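Local coordinates for Iron(III) ABC transporter, periplasmic iron-compound-binding protein (Vibrio cholerae, PDB 3TEF) that binds iron-loaded catecholate siderophores in the periplasm and probably delivers them to an ABC transporter for iron uptake, at residues A[170-173]-A[174-178]; A[205-208]-A[209-212]; A[218-221]-A[222-225]; A[234-238]-A[239-243]; A[245-249]-A[250-254]. All coordinates share one frame; numbering follows the deposited sequence.

All five contacts are local turns, caps and helix ends strung in series along the chain from residue 170 to 254, around one mixed sheet. Contacts 2, 4 and 5 cluster: the centre of contact 4 lies about 11 Å from the centres of contact 2 and contact 5. Phe205 of contact 2 packs on Leu240 of contact 4, and Lys242 NZ of contact 4 lies 2.8 Å from Tyr247 OH of contact 5. Contacts 3 and 5 sit on neighbouring parallel strands, Val218 N being 2.8 Å from Ala253 O. Contact 1 touches contact 2 through Thr171 and Tyr207, and contact 3 through Phe178 and Val219. By themselves these atoms do not mark out a siderophore site.

Contact 1 of 5, residues A[170-173]-A[174-178]; sequences TTFG and ANSRF
A type I beta turn from Gly173 to Ser176, sharing Ser176 with an ST turn, takes the chain on from strand 168-172 and folds Phe178 back against Phe172. The serine hydroxyl joins the two turns. Ser176 OG donates to Gly173 O at 2.6 Å, and accepts from Phe178 N at 2.9 Å with an N-H...O angle of 149°, so the hydroxyl of buried Ser176 ties together the carbonyl three residues back and the N-H two residues on. Its chi1 of 75° sets OG between the backbone N and the carbonyl carbon, from where it can serve both. The two phenyl rings form a T-shaped pair, with centroids 5.0 Å apart and planes at 86°. Phe178 presents its CD2-CE2 edge to the face of Phe172; CD2 comes 3.6 Å from Phe172 CG, while CE2 stands over the ring centre. Ser176 CB lies at the edge of the Phe172 ring, near its plane. The aliphatic part of Arg177 runs alongside, its CD 4.0 Å from Phe172 CE1. Glu196 accepts hydrogen bonds from the backbone N of Gly173 and of Asn175. This is a strand-to-helix connection built from a beta turn and an ST turn, leading from strand 168-172 of the mixed sheet toward helix 180-184.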
loop_
_atom_site.group_PDB
_atom_site.type_symbol
_atom_site.label_atom_id
_atom_site.label_comp_id
_atom_site.label_asym_id
_atom_site.label_seq_id
_atom_site.Cartn_x
_atom_site.Cartn_y
_atom_site.Cartn_z
ATOM N N THR A 170 10.068 0.351 -14.549
ATOM C CA THR A 170 10.853 1.017 -13.513
ATOM C C THR A 170 11.185 0.020 -12.415
ATOM O O THR A 170 10.507 -1.000 -12.260
ATOM C CB THR A 170 10.102 2.218 -12.907
ATOM O OG1 THR A 170 8.809 1.800 -12.460
ATOM C CG2 THR A 170 9.933 3.334 -13.946
ATOM N N THR A 171 12.255 0.303 -11.676
ATOM C CA THR A 171 12.655 -0.567 -10.581
ATOM C C THR A 171 12.738 0.216 -9.268
ATOM O O THR A 171 12.970 1.429 -9.257
ATOM C CB THR A 171 13.973 -1.308 -10.888
ATOM O OG1 THR A 171 14.188 -2.336 -9.905
ATOM C CG2 THR A 171 15.159 -0.352 -10.893
ATOM N N PHE A 172 12.518 -0.494 -8.166
ATOM C CA PHE A 172 12.462 0.093 -6.837
ATOM C C PHE A 172 13.259 -0.816 -5.917
ATOM O O PHE A 172 13.247 -2.033 -6.102
ATOM C CB PHE A 172 11.016 0.112 -6.342
ATOM C CG PHE A 172 10.111 1.039 -7.106
ATOM C CD1 PHE A 172 9.759 2.265 -6.573
ATOM C CD2 PHE A 172 9.590 0.675 -8.343
ATOM C CE1 PHE A 172 8.920 3.122 -7.257
ATOM C CE2 PHE A 172 8.748 1.537 -9.038
ATOM C CZ PHE A 172 8.413 2.758 -8.491
ATOM N N GLY A 173 13.916 -0.238 -4.917
ATOM C CA GLY A 173 14.716 -1.021 -3.986
ATOM C C GLY A 173 14.243 -0.960 -2.543
ATOM O O GLY A 173 13.079 -0.651 -2.266
ATOM N N ALA A 174 15.164 -1.227 -1.615
ATOM C CA ALA A 174 14.818 -1.378 -0.202
ATOM C C ALA A 174 14.298 -0.100 0.453
ATOM O O ALA A 174 13.535 -0.157 1.418
ATOM C CB ALA A 174 16.011 -1.922 0.579
ATOM N N ASN A 175 14.728 1.050 -0.055
ATOM C CA ASN A 175 14.343 2.321 0.539
ATOM C C ASN A 175 13.280 3.031 -0.281
ATOM O O ASN A 175 13.322 4.242 -0.490
ATOM C CB ASN A 175 15.578 3.190 0.752
ATOM C CG ASN A 175 16.557 2.558 1.734
ATOM O OD1 ASN A 175 16.164 2.113 2.812
ATOM N ND2 ASN A 175 17.827 2.491 1.351
ATOM N N SER A 176 12.307 2.247 -0.725
ATOM C CA SER A 176 11.256 2.724 -1.597
ATOM C C SER A 176 9.903 2.346 -1.011
ATOM O O SER A 176 9.815 1.725 0.058
ATOM C CB SER A 176 11.388 2.066 -2.970
ATOM O OG SER A 176 10.947 0.716 -2.906
ATOM N N ARG A 177 8.848 2.706 -1.730
ATOM C CA ARG A 177 7.508 2.337 -1.322
ATOM C C ARG A 177 7.365 0.817 -1.243
ATOM O O ARG A 177 6.441 0.321 -0.610
ATOM C CB ARG A 177 6.486 2.903 -2.304
ATOM C CG ARG A 177 6.667 2.408 -3.737
ATOM C CD ARG A 177 5.848 3.263 -4.700
ATOM N NE ARG A 177 4.418 3.177 -4.412
ATOM C CZ ARG A 177 3.534 4.124 -4.712
ATOM N NH1 ARG A 177 3.928 5.253 -5.304
ATOM N NH2 ARG A 177 2.251 3.948 -4.419
ATOM N N PHE A 178 8.266 0.083 -1.895
ATOM C CA PHE A 178 8.218 -1.386 -1.842
ATOM C C PHE A 178 9.270 -1.952 -0.887
ATOM O O PHE A 178 9.765 -3.060 -1.078
ATOM C CB PHE A 178 8.356 -2.003 -3.240
ATOM C CG PHE A 178 7.305 -1.542 -4.200
ATOM C CD1 PHE A 178 5.986 -1.942 -4.046
ATOM C CD2 PHE A 178 7.622 -0.685 -5.246
ATOM C CE1 PHE A 178 5.005 -1.498 -4.930
ATOM C CE2 PHE A 178 6.650 -0.251 -6.140
ATOM C CZ PHE A 178 5.340 -0.659 -5.982
#

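Contact 2 of 5, residues A[205-208]-A[209-212]; sequences FEYI and REHN
Tyr207 and His211, one helical turn apart, pack ring against ring. The imidazole reaches over one face of the tyrosine ring, with ND1 above the ring centre and His211 CE1 3.4 Å from Tyr207 CE1. The planes meet at 48° and the centroids are 4.3 Å apart, an oblique pairing. A chi1 of 170° swings the tyrosine along the helix toward His211, whose own chi1 of -74° brings the imidazole to meet it.

Hydrogen bonding fixes the imidazole as well. Tyr207 O takes two donors from the same histidine, the backbone N and the ring ND1, each at 3.0 Å, and they approach from opposite faces of the carbonyl plane. The oxygen lies close to the imidazole plane, so the ring's rotation is held by this bond in addition to the tyrosine face. The backbone pattern is that of an alpha helix: Arg209 N bonds to Phe205 O, Glu210 N to Glu206 O and Asn212 N to Ile208 O. Helix 205-211 ends at Asn212, whose positive phi breaks the helical run and whose OD1 accepts from Thr245 N.

Apolar contacts seat the helix: Ile208 packs on Met160 and Val162 of strand 158-165, while the Phe205 ring meets that of Phe236 on helix 232-236. Glu210, through its side-chain torsions, lays its extended chain against the preceding turn, with CD 3.4 Å from Tyr207 CA.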
loop_
_atom_site.group_PDB
_atom_site.type_symbol
_atom_site.label_atom_id
_atom_site.label_comp_id
_atom_site.label_asym_id
_atom_site.label_seq_id
_atom_site.Cartn_x
_atom_site.Cartn_y
_atom_site.Cartn_z
ATOM N N PHE A 205 13.912 -4.136 -20.646
ATOM C CA PHE A 205 14.006 -5.589 -20.633
ATOM C C PHE A 205 15.464 -6.038 -20.703
ATOM O O PHE A 205 15.839 -7.070 -20.146
ATOM C CB PHE A 205 13.184 -6.205 -21.762
ATOM C CG PHE A 205 11.702 -6.116 -21.544
ATOM C CD1 PHE A 205 11.097 -6.809 -20.507
ATOM C CD2 PHE A 205 10.908 -5.345 -22.381
ATOM C CE1 PHE A 205 9.723 -6.729 -20.306
ATOM C CE2 PHE A 205 9.542 -5.261 -22.182
ATOM C CZ PHE A 205 8.948 -5.955 -21.144
ATOM N N GLU A 206 16.290 -5.253 -21.379
ATOM C CA GLU A 206 17.708 -5.555 -21.466
ATOM C C GLU A 206 18.347 -5.532 -20.072
ATOM O O GLU A 206 19.193 -6.367 -19.753
ATOM C CB GLU A 206 18.409 -4.570 -22.408
ATOM C CG GLU A 206 18.106 -4.795 -23.905
ATOM C CD GLU A 206 16.728 -4.293 -24.351
ATOM O OE1 GLU A 206 15.927 -3.838 -23.503
ATOM O OE2 GLU A 206 16.447 -4.356 -25.569
ATOM N N TYR A 207 17.929 -4.574 -19.248
ATOM C CA TYR A 207 18.406 -4.456 -17.873
ATOM C C TYR A 207 17.988 -5.671 -17.034
ATOM O O TYR A 207 18.777 -6.184 -16.236
ATOM C CB TYR A 207 17.869 -3.156 -17.274
ATOM C CG TYR A 207 18.050 -2.950 -15.787
ATOM C CD1 TYR A 207 18.990 -2.039 -15.303
ATOM C CD2 TYR A 207 17.253 -3.623 -14.865
ATOM C CE1 TYR A 207 19.145 -1.820 -13.945
ATOM C CE2 TYR A 207 17.403 -3.414 -13.499
ATOM C CZ TYR A 207 18.350 -2.512 -13.048
ATOM O OH TYR A 207 18.499 -2.291 -11.696
ATOM N N ILE A 208 16.751 -6.128 -17.215
ATOM C CA ILE A 208 16.258 -7.302 -16.490
ATOM C C ILE A 208 17.061 -8.540 -16.880
ATOM O O ILE A 208 17.518 -9.298 -16.019
ATOM C CB ILE A 208 14.752 -7.548 -16.740
ATOM C CG1 ILE A 208 13.916 -6.396 -16.172
ATOM C CG2 ILE A 208 14.311 -8.868 -16.110
ATOM C CD1 ILE A 208 12.453 -6.435 -16.578
ATOM N N ARG A 209 17.247 -8.731 -18.181
ATOM C CA ARG A 209 18.010 -9.870 -18.691
ATOM C C ARG A 209 19.482 -9.804 -18.285
ATOM O O ARG A 209 20.053 -10.799 -17.840
ATOM C CB ARG A 209 17.879 -9.960 -20.215
ATOM C CG ARG A 209 18.797 -10.981 -20.876
ATOM C CD ARG A 209 18.576 -12.381 -20.332
ATOM N NE ARG A 209 19.493 -13.342 -20.944
ATOM C CZ ARG A 209 20.547 -13.876 -20.333
ATOM N NH1 ARG A 209 20.822 -13.562 -19.074
ATOM N NH2 ARG A 209 21.322 -14.736 -20.981
ATOM N N GLU A 210 20.090 -8.630 -18.436
ATOM C CA GLU A 210 21.507 -8.456 -18.132
ATOM C C GLU A 210 21.800 -8.742 -16.652
ATOM O O GLU A 210 22.755 -9.456 -16.323
ATOM C CB GLU A 210 22.000 -7.057 -18.557
ATOM C CG GLU A 210 21.509 -5.878 -17.685
ATOM C CD GLU A 210 21.789 -4.491 -18.293
ATOM O OE1 GLU A 210 21.677 -4.335 -19.532
ATOM O OE2 GLU A 210 22.114 -3.550 -17.529
ATOM N N HIS A 211 20.965 -8.203 -15.765
ATOM C CA HIS A 211 21.171 -8.370 -14.330
ATOM C C HIS A 211 20.694 -9.725 -13.812
ATOM O O HIS A 211 21.136 -10.180 -12.756
ATOM C CB HIS A 211 20.541 -7.217 -13.548
ATOM C CG HIS A 211 21.310 -5.935 -13.649
ATOM N ND1 HIS A 211 20.976 -4.933 -14.537
ATOM C CD2 HIS A 211 22.408 -5.500 -12.989
ATOM C CE1 HIS A 211 21.826 -3.930 -14.406
ATOM N NE2 HIS A 211 22.705 -4.249 -13.475
ATOM N N ASN A 212 19.793 -10.362 -14.554
ATOM C CA ASN A 212 19.405 -11.743 -14.274
ATOM C C ASN A 212 19.016 -12.002 -12.812
ATOM O O ASN A 212 19.722 -12.707 -12.086
ATOM C CB ASN A 212 20.545 -12.681 -14.689
ATOM C CG ASN A 212 20.102 -14.127 -14.810
ATOM O OD1 ASN A 212 18.929 -14.414 -15.050
ATOM N ND2 ASN A 212 21.048 -15.049 -14.649
#

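Contact 3 of 5, residues A[218-221]-A[222-225]; sequences VVDR and DKVV
Where strand 215-220 ends, the backbone bends into the short, weakly bonded helix 222-225 through two i to i+3 bonds: Lys223 N reaches Asp220 O at 3.1 Å and Val224 N reaches Arg221 O at 3.3 Å. The Lys223 chain then runs back across the Asp220 carboxylate at about a right angle. Its methylenes do the touching, CG lying 3.1 Å from Asp220 OD2. The ammonium passes beyond the carboxylate, leaving NZ 4.3 Å from OD2, too far for a salt bridge. It ends instead on a water 3.0 Å from Lys223 NZ, which also donates to Val218 O and accepts from Asp220 N, tying the lysine to the strand backbone. Chi1 of -176° carries the Asp220 carboxylate toward the helix.

Elsewhere, Val225 CG2 sits over one face of the Arg221 guanidinium, 4.1 Å from CZ. The Arg221 chain, extended from CG to NE, takes that group to Tyr261 OH and Ser165 OG, its hydrogen-bond partners. Asp220 OD1 lies 4.5 Å from Asp222 OD2, which accepts from Gly166 N. Such a strand-to-helix junction, at the C-terminal end of a parallel strand, is typical of alpha/beta domains.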
loop_
_atom_site.group_PDB
_atom_site.type_symbol
_atom_site.label_atom_id
_atom_site.label_comp_id
_atom_site.label_asym_id
_atom_site.label_seq_id
_atom_site.Cartn_x
_atom_site.Cartn_y
_atom_site.Cartn_z
ATOM N N VAL A 218 6.667 -8.433 -10.215
ATOM C CA VAL A 218 6.173 -7.504 -11.216
ATOM C C VAL A 218 4.883 -6.852 -10.748
ATOM O O VAL A 218 3.958 -7.533 -10.307
ATOM C CB VAL A 218 5.906 -8.243 -12.541
ATOM C CG1 VAL A 218 5.321 -7.292 -13.582
ATOM C CG2 VAL A 218 7.189 -8.898 -13.042
ATOM N N VAL A 219 4.831 -5.525 -10.865
ATOM C CA VAL A 219 3.639 -4.745 -10.532
ATOM C C VAL A 219 3.068 -4.123 -11.809
ATOM O O VAL A 219 3.699 -3.265 -12.431
ATOM C CB VAL A 219 3.983 -3.611 -9.510
ATOM C CG1 VAL A 219 2.741 -2.775 -9.179
ATOM C CG2 VAL A 219 4.601 -4.197 -8.226
ATOM N N ASP A 220 1.880 -4.574 -12.200
ATOM C CA ASP A 220 1.230 -4.102 -13.424
ATOM C C ASP A 220 0.361 -2.901 -13.098
ATOM O O ASP A 220 -0.823 -3.038 -12.809
ATOM C CB ASP A 220 0.381 -5.221 -14.027
ATOM C CG ASP A 220 -0.260 -4.829 -15.355
ATOM O OD1 ASP A 220 0.064 -3.745 -15.888
ATOM O OD2 ASP A 220 -1.075 -5.623 -15.873
ATOM N N ARG A 221 0.954 -1.716 -13.127
ATOM C CA ARG A 221 0.230 -0.532 -12.702
ATOM C C ARG A 221 -1.016 -0.294 -13.553
ATOM O O ARG A 221 -2.027 0.207 -13.064
ATOM C CB ARG A 221 1.137 0.691 -12.731
ATOM C CG ARG A 221 0.441 1.960 -12.316
ATOM C CD ARG A 221 1.449 3.079 -12.142
ATOM N NE ARG A 221 0.786 4.316 -11.755
ATOM C CZ ARG A 221 0.237 5.161 -12.618
ATOM N NH1 ARG A 221 0.285 4.896 -13.920
ATOM N NH2 ARG A 221 -0.355 6.269 -12.187
ATOM N N ASP A 222 -0.948 -0.673 -14.823
ATOM C CA ASP A 222 -2.059 -0.407 -15.726
ATOM C C ASP A 222 -3.330 -1.146 -15.314
ATOM O O ASP A 222 -4.434 -0.693 -15.612
ATOM C CB ASP A 222 -1.669 -0.717 -17.170
ATOM C CG ASP A 222 -0.619 0.238 -17.701
ATOM O OD1 ASP A 222 -0.553 1.382 -17.201
ATOM O OD2 ASP A 222 0.143 -0.153 -18.609
ATOM N N LYS A 223 -3.181 -2.262 -14.605
ATOM C CA LYS A 223 -4.342 -3.040 -14.165
ATOM C C LYS A 223 -5.393 -2.185 -13.453
ATOM O O LYS A 223 -6.592 -2.386 -13.640
ATOM C CB LYS A 223 -3.924 -4.209 -13.262
ATOM C CG LYS A 223 -3.511 -5.499 -13.993
ATOM C CD LYS A 223 -3.190 -6.620 -12.988
ATOM C CE LYS A 223 -2.136 -7.608 -13.516
ATOM N NZ LYS A 223 -1.259 -8.168 -12.418
ATOM N N VAL A 224 -4.946 -1.233 -12.640
ATOM C CA VAL A 224 -5.864 -0.417 -11.849
ATOM C C VAL A 224 -6.087 0.978 -12.426
ATOM O O VAL A 224 -6.899 1.741 -11.901
ATOM C CB VAL A 224 -5.386 -0.264 -10.385
ATOM C CG1 VAL A 224 -5.396 -1.617 -9.672
ATOM C CG2 VAL A 224 -4.005 0.370 -10.339
ATOM N N VAL A 225 -5.366 1.312 -13.494
ATOM C CA VAL A 225 -5.479 2.637 -14.109
ATOM C C VAL A 225 -6.143 2.606 -15.495
ATOM O O VAL A 225 -6.928 3.497 -15.835
ATOM C CB VAL A 225 -4.107 3.339 -14.203
ATOM C CG1 VAL A 225 -4.258 4.722 -14.829
ATOM C CG2 VAL A 225 -3.463 3.439 -12.820
HETATM O O HOH W 1 1.174 -7.175 -10.975
#

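Contact 4 of 5, residues A[234-238]-A[239-243]; sequences QTFEN and DLVKA
With chi1 of 53°, Asn238 holds its CG between its backbone N and carbonyl carbon, and this turns the amide back over the start of helix 239-242. Asn238 is the N-cap of that helix, and its OD1 accepts from Val241 N at 3.1 Å, with an N-H...O angle of 156° and the donor lying nearly along the C=O axis. Leu240 N is also close to this oxygen, at 3.2 Å, whereas Asp239 N is buried here without a partner in the model. Ahead of the cap, Glu237 is the centre of an inverse gamma turn, which takes the chain out of helix 232-236 and into the next one within two residues.

Val241 faces back across the turn. Its CG2 sits above one face of the Phe236 ring, toward the rim, and its CG1 lies 4.2 Å from Phe236 CE2. Val241 also packs on Phe205 and on Ile252, so the turn is seated between helix 205-211 and strand 252-254. Glu237 and Lys242 cross at about a right angle with their charges apart: each has a stronger partner outside, Tyr254 OH for Glu237 OE2 and Tyr247 OH for Lys242 NZ. The separation between Glu237 OE1 and Lys242 NZ is 4.1 Å.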
loop_
_atom_site.group_PDB
_atom_site.type_symbol
_atom_site.label_atom_id
_atom_site.label_comp_id
_atom_site.label_asym_id
_atom_site.label_seq_id
_atom_site.Cartn_x
_atom_site.Cartn_y
_atom_site.Cartn_z
ATOM N N GLN A 234 1.200 -12.014 -20.612
ATOM C CA GLN A 234 1.293 -12.400 -22.015
ATOM C C GLN A 234 2.366 -11.601 -22.751
ATOM O O GLN A 234 3.119 -12.145 -23.557
ATOM C CB GLN A 234 -0.062 -12.245 -22.715
ATOM C CG GLN A 234 0.008 -12.357 -24.236
ATOM C CD GLN A 234 0.486 -13.720 -24.712
ATOM O OE1 GLN A 234 0.421 -14.708 -23.980
ATOM N NE2 GLN A 234 0.974 -13.775 -25.951
ATOM N N THR A 235 2.445 -10.312 -22.455
ATOM C CA THR A 235 3.377 -9.434 -23.149
ATOM C C THR A 235 4.713 -9.290 -22.419
ATOM O O THR A 235 5.767 -9.193 -23.055
ATOM C CB THR A 235 2.754 -8.044 -23.393
ATOM O OG1 THR A 235 2.097 -7.597 -22.200
ATOM C CG2 THR A 235 1.736 -8.118 -24.524
ATOM N N PHE A 236 4.667 -9.287 -21.089
ATOM C CA PHE A 236 5.867 -9.106 -20.274
ATOM C C PHE A 236 6.865 -10.233 -20.490
ATOM O O PHE A 236 8.074 -10.016 -20.510
ATOM C CB PHE A 236 5.501 -9.026 -18.791
ATOM C CG PHE A 236 6.667 -8.705 -17.894
ATOM C CD1 PHE A 236 7.164 -7.417 -17.815
ATOM C CD2 PHE A 236 7.260 -9.693 -17.127
ATOM C CE1 PHE A 236 8.235 -7.121 -16.989
ATOM C CE2 PHE A 236 8.333 -9.406 -16.304
ATOM C CZ PHE A 236 8.820 -8.118 -16.232
ATOM N N GLU A 237 6.351 -11.445 -20.657
ATOM C CA GLU A 237 7.221 -12.599 -20.789
ATOM C C GLU A 237 7.661 -12.779 -22.235
ATOM O O GLU A 237 7.209 -13.690 -22.930
ATOM C CB GLU A 237 6.536 -13.849 -20.241
ATOM C CG GLU A 237 5.981 -13.642 -18.844
ATOM C CD GLU A 237 5.739 -14.937 -18.104
ATOM O OE1 GLU A 237 5.414 -15.948 -18.764
ATOM O OE2 GLU A 237 5.884 -14.945 -16.862
ATOM N N ASN A 238 8.533 -11.881 -22.681
ATOM C CA ASN A 238 9.107 -11.954 -24.014
ATOM C C ASN A 238 10.411 -12.738 -23.987
ATOM O O ASN A 238 10.743 -13.353 -22.978
ATOM C CB ASN A 238 9.332 -10.554 -24.575
ATOM C CG ASN A 238 10.144 -9.676 -23.642
ATOM O OD1 ASN A 238 11.016 -10.158 -22.915
ATOM N ND2 ASN A 238 9.858 -8.377 -23.656
ATOM N N ASP A 239 11.151 -12.706 -25.090
ATOM C CA ASP A 239 12.398 -13.462 -25.198
ATOM C C ASP A 239 13.444 -13.080 -24.150
ATOM O O ASP A 239 14.136 -13.950 -23.617
ATOM C CB ASP A 239 12.996 -13.327 -26.605
ATOM C CG ASP A 239 12.056 -13.825 -27.691
ATOM O OD1 ASP A 239 11.922 -15.060 -27.842
ATOM O OD2 ASP A 239 11.454 -12.983 -28.395
ATOM N N LEU A 240 13.566 -11.788 -23.861
ATOM C CA LEU A 240 14.586 -11.316 -22.927
ATOM C C LEU A 240 14.302 -11.787 -21.508
ATOM O O LEU A 240 15.220 -12.110 -20.749
ATOM C CB LEU A 240 14.689 -9.793 -22.957
ATOM C CG LEU A 240 15.196 -9.196 -24.267
ATOM C CD1 LEU A 240 15.224 -7.678 -24.185
ATOM C CD2 LEU A 240 16.577 -9.741 -24.590
ATOM N N VAL A 241 13.024 -11.817 -21.155
ATOM C CA VAL A 241 12.602 -12.235 -19.826
ATOM C C VAL A 241 12.712 -13.755 -19.668
ATOM O O VAL A 241 13.086 -14.247 -18.603
ATOM C CB VAL A 241 11.158 -11.758 -19.542
ATOM C CG1 VAL A 241 10.617 -12.382 -18.269
ATOM C CG2 VAL A 241 11.124 -10.234 -19.458
ATOM N N LYS A 242 12.392 -14.484 -20.734
ATOM C CA LYS A 242 12.505 -15.947 -20.741
ATOM C C LYS A 242 13.932 -16.404 -20.457
ATOM O O LYS A 242 14.153 -17.453 -19.846
ATOM C CB LYS A 242 12.081 -16.506 -22.097
ATOM C CG LYS A 242 10.711 -16.076 -22.553
ATOM C CD LYS A 242 9.623 -16.679 -21.696
ATOM C CE LYS A 242 8.649 -17.457 -22.560
ATOM N NZ LYS A 242 7.359 -17.709 -21.864
ATOM N N ALA A 243 14.896 -15.615 -20.918
ATOM C CA ALA A 243 16.309 -15.949 -20.781
ATOM C C ALA A 243 16.798 -15.719 -19.358
ATOM O O ALA A 243 17.986 -15.853 -19.068
ATOM C CB ALA A 243 17.136 -15.134 -21.765
#

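Contact 5 of 5, residues A[245-249]-A[250-254]; sequences TAYKN and GHIAY
Backbone bonds between the end of helix 245-248 and the residues after it make a Schellman motif, which caps the helix and turns the chain into strand 252-254. His251 N donates to Ala246 O at 2.6 Å, and Gly250 N to Tyr247 O at 2.9 Å. Gly250, with its positive phi of 66°, ends the helical run and lets the chain turn into the strand.

Apolar contact follows. The Ile252 side chain lies back against the helix that precedes it; its extended CG1-CD1 arm (chi2 -179°) brings CD1 to 3.8 Å from Tyr247 CB, at the edge of the tyrosine ring and near its plane. Ile252 CG1 also lies 4.1 Å from Ala246 CB. Ala246 packs on Leu216 of the neighbouring strand 215-220.

A CH-pi contact forms at the turn: Asn249 CB sits over the face of the His251 imidazole, 4.2 Å from its centroid and 27° off the ring normal. Asn249 O stands over an imidazole face too, 3.5 Å from His251 CD2.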
loop_
_atom_site.group_PDB
_atom_site.type_symbol
_atom_site.label_atom_id
_atom_site.label_comp_id
_atom_site.label_asym_id
_atom_site.label_seq_id
_atom_site.Cartn_x
_atom_site.Cartn_y
_atom_site.Cartn_z
ATOM N N THR A 245 16.905 -16.264 -15.118
ATOM C CA THR A 245 16.839 -17.312 -14.101
ATOM C C THR A 245 15.463 -17.356 -13.440
ATOM O O THR A 245 14.927 -18.431 -13.159
ATOM C CB THR A 245 17.904 -17.100 -13.004
ATOM O OG1 THR A 245 19.215 -17.161 -13.580
ATOM C CG2 THR A 245 17.782 -18.166 -11.922
ATOM N N ALA A 246 14.896 -16.180 -13.190
ATOM C CA ALA A 246 13.593 -16.076 -12.540
ATOM C C ALA A 246 12.509 -16.805 -13.315
ATOM O O ALA A 246 11.673 -17.491 -12.728
ATOM C CB ALA A 246 13.208 -14.614 -12.339
ATOM N N TYR A 247 12.512 -16.652 -14.633
ATOM C CA TYR A 247 11.529 -17.344 -15.456
ATOM C C TYR A 247 11.729 -18.854 -15.369
ATOM O O TYR A 247 10.780 -19.609 -15.160
ATOM C CB TYR A 247 11.616 -16.910 -16.919
ATOM C CG TYR A 247 10.681 -17.705 -17.805
ATOM C CD1 TYR A 247 9.324 -17.411 -17.853
ATOM C CD2 TYR A 247 11.150 -18.765 -18.574
ATOM C CE1 TYR A 247 8.464 -18.140 -18.649
ATOM C CE2 TYR A 247 10.297 -19.498 -19.376
ATOM C CZ TYR A 247 8.954 -19.181 -19.409
ATOM O OH TYR A 247 8.093 -19.904 -20.203
ATOM N N LYS A 248 12.974 -19.283 -15.541
ATOM C CA LYS A 248 13.297 -20.709 -15.563
ATOM C C LYS A 248 12.933 -21.403 -14.249
ATOM O O LYS A 248 12.379 -22.503 -14.249
ATOM C CB LYS A 248 14.780 -20.912 -15.874
ATOM C CG LYS A 248 15.182 -20.573 -17.299
ATOM C CD LYS A 248 16.700 -20.436 -17.412
ATOM C CE LYS A 248 17.127 -19.915 -18.777
ATOM N NZ LYS A 248 18.598 -19.668 -18.829
ATOM N N ASN A 249 13.253 -20.762 -13.131
ATOM C CA ASN A 249 12.946 -21.323 -11.819
ATOM C C ASN A 249 11.477 -21.152 -11.467
ATOM O O ASN A 249 11.032 -21.574 -10.398
ATOM C CB ASN A 249 13.817 -20.679 -10.735
ATOM C CG ASN A 249 15.274 -21.103 -10.825
ATOM O OD1 ASN A 249 15.683 -21.773 -11.779
ATOM N ND2 ASN A 249 16.068 -20.712 -9.829
ATOM N N GLY A 250 10.731 -20.526 -12.371
ATOM C CA GLY A 250 9.320 -20.277 -12.149
ATOM C C GLY A 250 9.109 -19.304 -11.008
ATOM O O GLY A 250 8.147 -19.422 -10.250
ATOM N N HIS A 251 10.015 -18.336 -10.882
ATOM C CA HIS A 251 9.933 -17.366 -9.800
ATOM C C HIS A 251 9.681 -15.947 -10.300
ATOM O O HIS A 251 10.247 -14.994 -9.762
ATOM C CB HIS A 251 11.198 -17.400 -8.925
ATOM C CG HIS A 251 11.312 -18.626 -8.074
ATOM N ND1 HIS A 251 12.508 -19.046 -7.524
ATOM C CD2 HIS A 251 10.384 -19.526 -7.664
ATOM C CE1 HIS A 251 12.312 -20.145 -6.825
ATOM N NE2 HIS A 251 11.026 -20.460 -6.892
ATOM N N ILE A 252 8.852 -15.816 -11.329
ATOM C CA ILE A 252 8.280 -14.516 -11.681
ATOM C C ILE A 252 6.916 -14.434 -11.018
ATOM O O ILE A 252 6.042 -15.271 -11.278
ATOM C CB ILE A 252 8.086 -14.324 -13.194
ATOM C CG1 ILE A 252 9.413 -14.439 -13.939
ATOM C CG2 ILE A 252 7.436 -12.963 -13.474
ATOM C CD1 ILE A 252 9.277 -14.236 -15.440
ATOM N N ALA A 253 6.738 -13.439 -10.153
ATOM C CA ALA A 253 5.482 -13.264 -9.438
ATOM C C ALA A 253 4.807 -11.966 -9.865
ATOM O O ALA A 253 5.443 -10.911 -9.876
ATOM C CB ALA A 253 5.725 -13.255 -7.947
ATOM N N TYR A 254 3.526 -12.047 -10.218
ATOM C CA TYR A 254 2.745 -10.853 -10.570
ATOM C C TYR A 254 1.948 -10.367 -9.361
ATOM O O TYR A 254 0.873 -10.880 -9.058
ATOM C CB TYR A 254 1.858 -11.116 -11.798
ATOM C CG TYR A 254 2.690 -11.456 -13.013
ATOM C CD1 TYR A 254 3.151 -10.459 -13.858
ATOM C CD2 TYR A 254 3.061 -12.773 -13.287
ATOM C CE1 TYR A 254 3.939 -10.752 -14.947
ATOM C CE2 TYR A 254 3.847 -13.079 -14.382
ATOM C CZ TYR A 254 4.283 -12.062 -15.209
ATOM O OH TYR A 254 5.073 -12.335 -16.299
#